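Local atomic coordinates of ABC transporter, substrate binding protein (PDB entry 3EAF), a protein that is probably the substrate-binding protein of an archaeal ABC transporter, capturing a solute, not identified here, for delivery to the membrane permease. Residues Arg217-Lys221 and Val222-Ala226. Numbering follows the deposited sequence.
Sequences RAMAK and VGLDA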
ATOM      1  N   ARG A 217     -18.706  -8.744   7.387  1.00 13.36           N
ATOM      2  CA  ARG A 217     -19.567  -9.905   7.627  1.00 13.86           C
ATOM      3  C   ARG A 217     -20.450  -9.689   8.860  1.00 14.04           C
ATOM      4  O   ARG A 217     -21.644  -9.989   8.832  1.00 13.63           O
ATOM      5  CB  ARG A 217     -18.731 -11.186   7.771  1.00 13.90           C
ATOM      6  CG  ARG A 217     -19.558 -12.457   7.942  1.00 14.50           C
ATOM      7  CD  ARG A 217     -18.687 -13.722   8.020  1.00 14.24           C
ATOM      8  NE  ARG A 217     -18.215 -14.188   6.716  1.00 15.41           N
ATOM      9  CZ  ARG A 217     -18.923 -14.938   5.872  1.00 16.48           C
ATOM     10  NH1 ARG A 217     -20.160 -15.312   6.173  1.00 16.77           N
ATOM     11  NH2 ARG A 217     -18.393 -15.318   4.715  1.00 17.08           N
ATOM     12  N   ALA A 218     -19.854  -9.163   9.926  1.00 14.59           N
ATOM     13  CA  ALA A 218     -20.577  -8.865  11.172  1.00 15.15           C
ATOM     14  C   ALA A 218     -21.650  -7.787  10.997  1.00 15.58           C
ATOM     15  O   ALA A 218     -22.768  -7.926  11.498  1.00 15.70           O
ATOM     16  CB  ALA A 218     -19.606  -8.468  12.259  1.00 15.16           C
HETATM   17  N   MSE A 219     -21.307  -6.718  10.284  1.00 15.99           N
HETATM   18  CA  MSE A 219     -22.245  -5.632  10.038  1.00 17.37           C
HETATM   19  C   MSE A 219     -23.538  -6.185   9.449  1.00 17.00           C
HETATM   20  O   MSE A 219     -24.630  -5.863   9.920  1.00 17.07           O
HETATM   21  CB  MSE A 219     -21.623  -4.572   9.120  1.00 17.22           C
HETATM   22  CG  MSE A 219     -20.609  -3.663   9.815  1.00 17.56           C
HETATM   23 SE   MSE A 219     -19.522  -2.643   8.556  1.00 20.82          SE
HETATM   24  CE  MSE A 219     -20.960  -1.748   7.560  1.00 16.45           C
ATOM     25  N   ALA A 220     -23.405  -7.053   8.448  1.00 16.86           N
ATOM     26  CA  ALA A 220     -24.561  -7.661   7.796  1.00 17.09           C
ATOM     27  C   ALA A 220     -25.318  -8.598   8.739  1.00 17.30           C
ATOM     28  O   ALA A 220     -26.545  -8.634   8.726  1.00 17.45           O
ATOM     29  CB  ALA A 220     -24.133  -8.395   6.533  1.00 16.87           C
ATOM     30  N   LYS A 221     -24.578  -9.343   9.557  1.00 17.33           N
ATOM     31  CA  LYS A 221     -25.167 -10.286  10.499  1.00 17.55           C
ATOM     32  C   LYS A 221     -26.017  -9.592  11.580  1.00 17.52           C
ATOM     33  O   LYS A 221     -27.079 -10.104  11.957  1.00 17.54           O
ATOM     34  CB  LYS A 221     -24.075 -11.141  11.147  1.00 17.65           C
ATOM     35  CG  LYS A 221     -24.587 -12.259  12.053  1.00 18.56           C
ATOM     36  CD  LYS A 221     -23.452 -12.826  12.884  1.00 20.37           C
ATOM     37  CE  LYS A 221     -23.937 -13.841  13.911  1.00 22.73           C
ATOM     38  NZ  LYS A 221     -24.537 -13.176  15.101  1.00 24.50           N
ATOM     39  N   VAL A 222     -25.551  -8.438  12.064  1.00 17.15           N
ATOM     40  CA  VAL A 222     -26.222  -7.725  13.162  1.00 17.15           C
ATOM     41  C   VAL A 222     -27.245  -6.700  12.664  1.00 17.34           C
ATOM     42  O   VAL A 222     -27.998  -6.124  13.459  1.00 17.39           O
ATOM     43  CB  VAL A 222     -25.214  -7.053  14.153  1.00 17.07           C
ATOM     44  CG1 VAL A 222     -24.153  -8.052  14.607  1.00 17.53           C
ATOM     45  CG2 VAL A 222     -24.569  -5.805  13.543  1.00 16.62           C
ATOM     46  N   GLY A 223     -27.267  -6.467  11.355  1.00 17.15           N
ATOM     47  CA  GLY A 223     -28.261  -5.589  10.760  1.00 17.29           C
ATOM     48  C   GLY A 223     -27.855  -4.138  10.595  1.00 17.27           C
ATOM     49  O   GLY A 223     -28.717  -3.278  10.429  1.00 17.20           O
ATOM     50  N   LEU A 224     -26.554  -3.856  10.639  1.00 17.54           N
ATOM     51  CA  LEU A 224     -26.059  -2.523  10.279  1.00 18.00           C
ATOM     52  C   LEU A 224     -25.902  -2.431   8.765  1.00 18.45           C
ATOM     53  O   LEU A 224     -24.920  -2.924   8.193  1.00 18.78           O
ATOM     54  CB  LEU A 224     -24.746  -2.184  10.994  1.00 17.80           C
ATOM     55  CG  LEU A 224     -24.050  -0.861  10.625  1.00 17.55           C
ATOM     56  CD1 LEU A 224     -24.965   0.345  10.812  1.00 16.92           C
ATOM     57  CD2 LEU A 224     -22.787  -0.699  11.437  1.00 17.71           C
ATOM     58  N   ASP A 225     -26.884  -1.814   8.118  1.00 18.98           N
ATOM     59  CA  ASP A 225     -26.892  -1.712   6.660  1.00 19.39           C
ATOM     60  C   ASP A 225     -26.249  -0.423   6.164  1.00 18.89           C
ATOM     61  O   ASP A 225     -26.892   0.430   5.526  1.00 19.38           O
ATOM     62  CB  ASP A 225     -28.307  -1.913   6.112  1.00 20.19           C
ATOM     63  CG  ASP A 225     -28.794  -3.338   6.294  1.00 22.57           C
ATOM     64  OD1 ASP A 225     -27.968  -4.271   6.165  1.00 26.64           O
ATOM     65  OD2 ASP A 225     -29.993  -3.534   6.573  1.00 25.64           O
ATOM     66  N   ALA A 226     -24.968  -0.294   6.485  1.00 17.65           N
ATOM     67  CA  ALA A 226     -24.144   0.794   6.008  1.00 16.68           C
ATOM     68  C   ALA A 226     -23.194   0.263   4.939  1.00 15.84           C
ATOM     69  O   ALA A 226     -22.935  -0.942   4.870  1.00 16.05           O
ATOM     70  CB  ALA A 226     -23.358   1.388   7.159  1.00 16.61           C
TER
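M219 and L224 meet where the helix 209-222 ends, through both backbone and side chain. The carbonyl O of M219 takes the amide N of L224 at 2.9 Å, with the donor tilted 24° from the carbonyl plane, and also receives a weak bond from G223 N. G223 N has a second weak bond, 3.5 Å long, to A220 O. One residue earlier, V222 N still makes an ordinary i to i-4 helical bond to A218 O at 2.9 Å. Glycine suits position 223 because the chain leaves the helix there with positive phi (93°), where a side chain would press on the preceding carbonyl O.

Apolar contacts line the same turn. M219, a selenomethionine here, passes its CG at 4.0 Å from CD2 of L224, the two side chains crossing at a slant; apolar leucine suits this buried place, where it also touches M195 of helix 185-196. A bend at chi3 (56°) then brings CE of M219 beside A226, 4.0 Å from CB and 3.4 Å from the carbonyl O; a long flexible chain suits this reach, and a small alanine admits its methyl. Beta-branched V222 has two methyls to lay over the last helical turn, CG1 3.4 Å from A218 O and CG2 3.6 Å from M219 O, while touching A192 and R193 of helix 185-196. An alanine here is likely to uncover those carbonyls and open a gap towards helix 185-196.

D225 centres an inverse gamma turn, closed by a weak bond from A226 N to L224 O, and its carboxylate forms a salt bridge with K250. The 6→1 bond, weak 5→2 bond, glycine with positive phi and M219–L224 apolar pair fit a Schellman motif, which here turns the chain from helix 209-222 towards strand 227-230 in a beta-alpha-beta crossover of the lobe built on the seven-stranded sheet.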